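Local atomic coordinates of SufA protein (Escherichia coli, PDB entry 2D2A), a protein that binds [2Fe-2S] and [4Fe-4S] clusters assembled with sulfur from the SufS-SufE cysteine desulfurase and passes them on to target proteins such as ferredoxin and aconitase. Residues V62-G67 with A98-P103; T44-I49 with E114-R119. All blocks are in the same frame, centred on the assembly; numbering follows the deposited sequence.

Contact 1. Residues V62-G67 with A98-P103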
loop_
_atom_site.group_PDB
_atom_site.type_symbol
_atom_site.label_atom_id
_atom_site.label_comp_id
_atom_site.label_asym_id
_atom_site.label_seq_id
_atom_site.Cartn_x
_atom_site.Cartn_y
_atom_site.Cartn_z
ATOM N N VAL A 62 16.719 13.606 -5.064
ATOM C CA VAL A 62 16.211 14.962 -5.445
ATOM C C VAL A 62 14.730 15.092 -5.349
ATOM O O VAL A 62 14.207 16.178 -5.202
ATOM C CB VAL A 62 16.711 15.592 -6.792
ATOM C CG1 VAL A 62 18.307 15.713 -6.699
ATOM C CG2 VAL A 62 16.341 14.696 -7.940
ATOM N N GLY A 63 14.046 13.997 -5.402
ATOM C CA GLY A 63 12.589 14.038 -5.555
ATOM C C GLY A 63 12.022 12.645 -5.812
ATOM O O GLY A 63 12.657 11.691 -5.572
ATOM N N VAL A 64 10.751 12.579 -6.092
ATOM C CA VAL A 64 10.101 11.307 -6.552
ATOM C C VAL A 64 9.651 11.450 -8.054
ATOM O O VAL A 64 9.688 12.519 -8.738
ATOM C CB VAL A 64 8.960 11.072 -5.707
ATOM C CG1 VAL A 64 9.385 11.155 -4.313
ATOM C CG2 VAL A 64 7.859 12.037 -5.975
ATOM N N ARG A 65 9.449 10.343 -8.656
ATOM C CA ARG A 65 9.124 10.279 -10.108
ATOM C C ARG A 65 7.918 9.322 -10.283
ATOM O O ARG A 65 7.975 8.191 -9.785
ATOM C CB ARG A 65 10.383 9.843 -10.869
ATOM C CG ARG A 65 10.103 9.310 -12.388
ATOM C CD ARG A 65 11.401 9.102 -12.998
ATOM N NE ARG A 65 11.584 9.312 -14.408
ATOM C CZ ARG A 65 11.487 8.409 -15.316
ATOM N NH1 ARG A 65 11.049 7.188 -14.958
ATOM N NH2 ARG A 65 11.721 8.806 -16.589
ATOM N N LEU A 66 6.801 9.781 -10.865
ATOM C CA LEU A 66 5.747 8.923 -11.256
ATOM C C LEU A 66 5.904 8.351 -12.689
ATOM O O LEU A 66 5.908 9.008 -13.654
ATOM C CB LEU A 66 4.552 9.754 -11.335
ATOM C CG LEU A 66 3.358 9.434 -10.423
ATOM C CD1 LEU A 66 2.227 10.429 -10.736
ATOM C CD2 LEU A 66 2.842 7.960 -10.306
ATOM N N GLY A 67 5.988 7.074 -12.770
ATOM C CA GLY A 67 5.907 6.321 -14.005
ATOM C C GLY A 67 4.620 5.619 -13.912
ATOM O O GLY A 67 3.875 5.677 -12.914
ATOM N N ALA A 98 9.061 20.276 -2.559
ATOM C CA ALA A 98 9.059 18.896 -3.059
ATOM C C ALA A 98 8.989 18.781 -4.572
ATOM O O ALA A 98 8.068 19.304 -5.152
ATOM C CB ALA A 98 7.993 18.049 -2.331
ATOM N N LYS A 99 10.000 18.173 -5.217
ATOM C CA LYS A 99 9.965 17.725 -6.657
ATOM C C LYS A 99 9.303 16.353 -7.163
ATOM O O LYS A 99 9.258 15.363 -6.599
ATOM C CB LYS A 99 11.285 17.850 -7.257
ATOM C CG LYS A 99 12.026 19.120 -6.766
ATOM C CD LYS A 99 13.381 19.347 -7.436
ATOM C CE LYS A 99 14.483 20.356 -6.773
ATOM N NZ LYS A 99 15.611 20.465 -7.779
ATOM N N LEU A 100 8.537 16.462 -8.222
ATOM C CA LEU A 100 7.734 15.383 -8.732
ATOM C C LEU A 100 8.062 15.407 -10.235
ATOM O O LEU A 100 7.813 16.356 -10.965
ATOM C CB LEU A 100 6.309 15.656 -8.448
ATOM C CG LEU A 100 5.498 14.751 -9.289
ATOM C CD1 LEU A 100 5.756 13.405 -8.836
ATOM C CD2 LEU A 100 3.969 15.042 -9.203
ATOM N N PHE A 101 8.800 14.455 -10.649
ATOM C CA PHE A 101 9.257 14.399 -12.023
ATOM C C PHE A 101 8.394 13.401 -12.640
ATOM O O PHE A 101 8.065 12.373 -12.043
ATOM C CB PHE A 101 10.709 13.874 -12.107
ATOM C CG PHE A 101 11.752 14.896 -11.645
ATOM C CD1 PHE A 101 12.156 14.889 -10.336
ATOM C CD2 PHE A 101 12.314 15.817 -12.551
ATOM C CE1 PHE A 101 13.034 15.815 -9.838
ATOM C CE2 PHE A 101 13.103 16.814 -12.134
ATOM C CZ PHE A 101 13.545 16.806 -10.736
ATOM N N VAL A 102 7.907 13.754 -13.806
ATOM C CA VAL A 102 7.030 12.824 -14.538
ATOM C C VAL A 102 7.487 12.619 -15.966
ATOM O O VAL A 102 7.618 13.542 -16.669
ATOM C CB VAL A 102 5.637 13.350 -14.685
ATOM C CG1 VAL A 102 4.769 12.237 -15.379
ATOM C CG2 VAL A 102 5.090 13.702 -13.411
ATOM N N PRO A 103 7.739 11.407 -16.421
ATOM C CA PRO A 103 8.114 11.241 -17.844
ATOM C C PRO A 103 7.081 11.703 -18.890
ATOM O O PRO A 103 5.955 11.180 -18.792
ATOM C CB PRO A 103 8.391 9.748 -17.966
ATOM C CG PRO A 103 7.855 9.035 -16.723
ATOM C CD PRO A 103 7.671 10.116 -15.673
HETATM O O HOH W 1 12.005 16.951 -3.363
#

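Contact 2. Residues T44-I49 with E114-R119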
loop_
_atom_site.group_PDB
_atom_site.type_symbol
_atom_site.label_atom_id
_atom_site.label_comp_id
_atom_site.label_asym_id
_atom_site.label_seq_id
_atom_site.Cartn_x
_atom_site.Cartn_y
_atom_site.Cartn_z
ATOM N N THR A 44 -0.415 16.924 -2.860
ATOM C CA THR A 44 -1.068 17.529 -1.724
ATOM C C THR A 44 0.028 17.955 -0.732
ATOM O O THR A 44 1.105 17.407 -0.676
ATOM C CB THR A 44 -1.957 16.538 -1.039
ATOM O OG1 THR A 44 -1.202 15.414 -0.560
ATOM C CG2 THR A 44 -2.976 16.048 -2.018
ATOM N N PRO A 45 -0.263 18.918 0.100
ATOM C CA PRO A 45 0.727 19.283 1.191
ATOM C C PRO A 45 1.293 18.052 1.976
ATOM O O PRO A 45 2.428 17.964 2.344
ATOM C CB PRO A 45 -0.141 20.109 2.230
ATOM C CG PRO A 45 -1.346 20.616 1.299
ATOM C CD PRO A 45 -1.591 19.551 0.237
ATOM N N ALA A 46 0.419 17.066 2.218
ATOM C CA ALA A 46 0.826 15.908 2.966
ATOM C C ALA A 46 1.961 15.124 2.133
ATOM O O ALA A 46 2.954 14.679 2.724
ATOM C CB ALA A 46 -0.314 15.025 3.317
ATOM N N ALA A 47 1.761 14.992 0.822
ATOM C CA ALA A 47 2.621 14.327 -0.051
ATOM C C ALA A 47 3.894 15.071 -0.166
ATOM O O ALA A 47 4.971 14.501 -0.093
ATOM C CB ALA A 47 2.028 14.209 -1.373
ATOM N N ALA A 48 3.808 16.378 -0.244
ATOM C CA ALA A 48 4.962 17.330 -0.254
ATOM C C ALA A 48 5.860 17.243 1.021
ATOM O O ALA A 48 7.132 17.121 0.854
ATOM C CB ALA A 48 4.480 18.709 -0.521
ATOM N N ILE A 49 5.184 17.230 2.222
ATOM C CA ILE A 49 5.899 17.121 3.509
ATOM C C ILE A 49 6.633 15.751 3.437
ATOM O O ILE A 49 7.818 15.562 3.739
ATOM C CB ILE A 49 4.943 17.034 4.702
ATOM C CG1 ILE A 49 3.900 18.269 5.044
ATOM C CG2 ILE A 49 5.714 16.567 5.871
ATOM C CD1 ILE A 49 4.583 19.596 5.303
ATOM N N GLU A 114 -3.292 13.994 -9.041
ATOM C CA GLU A 114 -2.722 14.549 -7.796
ATOM C C GLU A 114 -2.212 13.388 -6.997
ATOM O O GLU A 114 -2.824 12.348 -6.937
ATOM C CB GLU A 114 -3.832 15.109 -6.985
ATOM C CG GLU A 114 -3.499 15.889 -5.755
ATOM C CD GLU A 114 -4.836 16.284 -4.960
ATOM O OE1 GLU A 114 -5.624 15.359 -4.361
ATOM O OE2 GLU A 114 -5.045 17.508 -5.002
ATOM N N VAL A 115 -1.006 13.532 -6.489
ATOM C CA VAL A 115 -0.358 12.521 -5.666
ATOM C C VAL A 115 -0.553 12.960 -4.264
ATOM O O VAL A 115 -0.284 14.132 -3.977
ATOM C CB VAL A 115 1.045 12.458 -5.890
ATOM C CG1 VAL A 115 1.549 11.392 -4.912
ATOM C CG2 VAL A 115 1.375 12.018 -7.432
ATOM N N ASP A 116 -1.053 12.052 -3.426
ATOM C CA ASP A 116 -1.325 12.361 -2.045
ATOM C C ASP A 116 -0.536 11.230 -1.224
ATOM O O ASP A 116 -0.006 10.229 -1.797
ATOM C CB ASP A 116 -2.841 12.308 -1.747
ATOM C CG ASP A 116 -3.264 12.602 -0.308
ATOM O OD1 ASP A 116 -2.673 13.374 0.676
ATOM O OD2 ASP A 116 -4.360 12.097 -0.055
ATOM N N PHE A 117 -0.500 11.392 0.147
ATOM C CA PHE A 117 0.151 10.446 1.016
ATOM C C PHE A 117 -0.659 10.444 2.283
ATOM O O PHE A 117 -0.978 11.483 2.820
ATOM C CB PHE A 117 1.607 10.930 1.289
ATOM C CG PHE A 117 2.329 10.041 2.219
ATOM C CD1 PHE A 117 2.950 8.915 1.752
ATOM C CD2 PHE A 117 2.360 10.325 3.614
ATOM C CE1 PHE A 117 3.534 7.988 2.722
ATOM C CE2 PHE A 117 2.958 9.520 4.527
ATOM C CZ PHE A 117 3.477 8.318 4.083
ATOM N N VAL A 118 -1.050 9.247 2.747
ATOM C CA VAL A 118 -1.886 9.130 3.940
ATOM C C VAL A 118 -1.086 8.359 4.861
ATOM O O VAL A 118 -0.503 7.442 4.496
ATOM C CB VAL A 118 -3.471 8.738 3.807
ATOM C CG1 VAL A 118 -3.794 8.338 2.534
ATOM C CG2 VAL A 118 -3.853 7.650 4.908
ATOM N N ARG A 119 -0.904 8.881 6.049
ATOM C CA ARG A 119 -0.260 8.185 7.159
ATOM C C ARG A 119 -1.156 8.160 8.347
ATOM O O ARG A 119 -1.641 9.170 8.801
ATOM C CB ARG A 119 1.067 8.794 7.527
ATOM C CG ARG A 119 1.532 8.375 8.795
ATOM C CD ARG A 119 2.578 9.200 9.237
ATOM N NE ARG A 119 3.599 8.384 9.842
ATOM C CZ ARG A 119 4.878 8.546 9.644
ATOM N NH1 ARG A 119 5.649 7.678 10.331
ATOM N NH2 ARG A 119 5.380 9.511 8.778
#

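Contact 1. Residues V62-G67 with A98-P103
V64 and R65 pair with L100 and F101 as neighbouring parallel strands in the four-stranded mixed sheet of this HesB/IscA-family protein, the two segments running 28° apart. The ladder is short: V64 N gives its hydrogen to K99 O at 3.2 Å, F101 N reaches V64 O almost straight at 2.9 Å, and L66 N makes a weak bond to F101 O. Before it, a water bridges V62 O and K99 N, where V62 and G63 form a classic beta bulge against V83.

On the sheet face carrying V64 and L100, V64 CG2 meets L100 CD1 at 3.8 Å; L122 of the second subunit also packs on V64. On the face of R65 and F101, the F101 ring is met at CE1 by V62 CG2 (4.0 Å), from the loop before the strand. A chi1 of 163° turns CG of R65 away from the backbone N and sends the chain past F101 O, and R65 NH2 forms a salt bridge with D90. With an alanine here, D90 would probably lose this salt-bridge mate and P103 the guanidinium that covers it. P103 CG lies over one face of the guanidinium, toward its rim, with P103 CB 3.7 Å from R65 NH2.

Contact 2. Residues T44-I49 with E114-R119
T44 and D116 make the central polar link where the first turn of helix 45-57 rests across strand 114-120, the two segments at 74° to each other. Two hydrogen bonds join them. T44 N donates to V115 O at 3.0 Å, nearly along the C=O axis, and T44 OG1 donates to D116 OD1 at 2.8 Å, meeting the carboxylate on its anti side and 31° out of its plane. T44, the N-cap residue, also accepts the capping bond from A47 N on its OG1, 3.3 Å away. Its torsion explains this double use: with chi1 at 61°, OG1 sits between the backbone N and the carbonyl carbon, facing both the helix start and the strand.

Van der Waals contacts flank these bonds. The methyl T44 CG2 lies 3.5 Å from E114 CD, the extended glutamate chain crossing the threonine at about a right angle. A46 CB rests 3.6 Å from F117 O, and A47 CB sits over the strand backbone, 3.5 Å from V115 O. The apolar pair is A47 and F117: F117 CB packs against A47 CA at 3.8 Å, but the ring leads away from this segment, to stack with H50 and meet F126 edge-to-face.

Small alanines let the helix lie close to the strand, with segment axes 6.0 Å apart at their nearest. D116 OD1 accepts the hydroxyl's hydrogen bond, leaving OG1 a lone pair for A47 N, and the negative charge of D116, close to the helix N terminus, would probably be stabilised by the helix dipole.

Overall arrangement
From the N terminus, the chain makes short strand 42-43, enters helix 45-57 through the T44-I49 segment, and goes on to strand 63-71, whose start lies in V62-G67. After strands 75-83 and 90-95, strand 98-103 returns beside 63-71 and contact 1 closes the inner loop. Helix 107-110 then leads to strand 114-120, where contact 2 closes the outer loop, so contact 1 is nested inside it. Contact 1 joins two strands within the four-stranded sheet; contact 2 sets the helix start on the three-stranded sheet. Their centres are 13 Å apart, yet they touch: A98 packs on A48 of the helix, while L66 meets V115 and so links the two sheets.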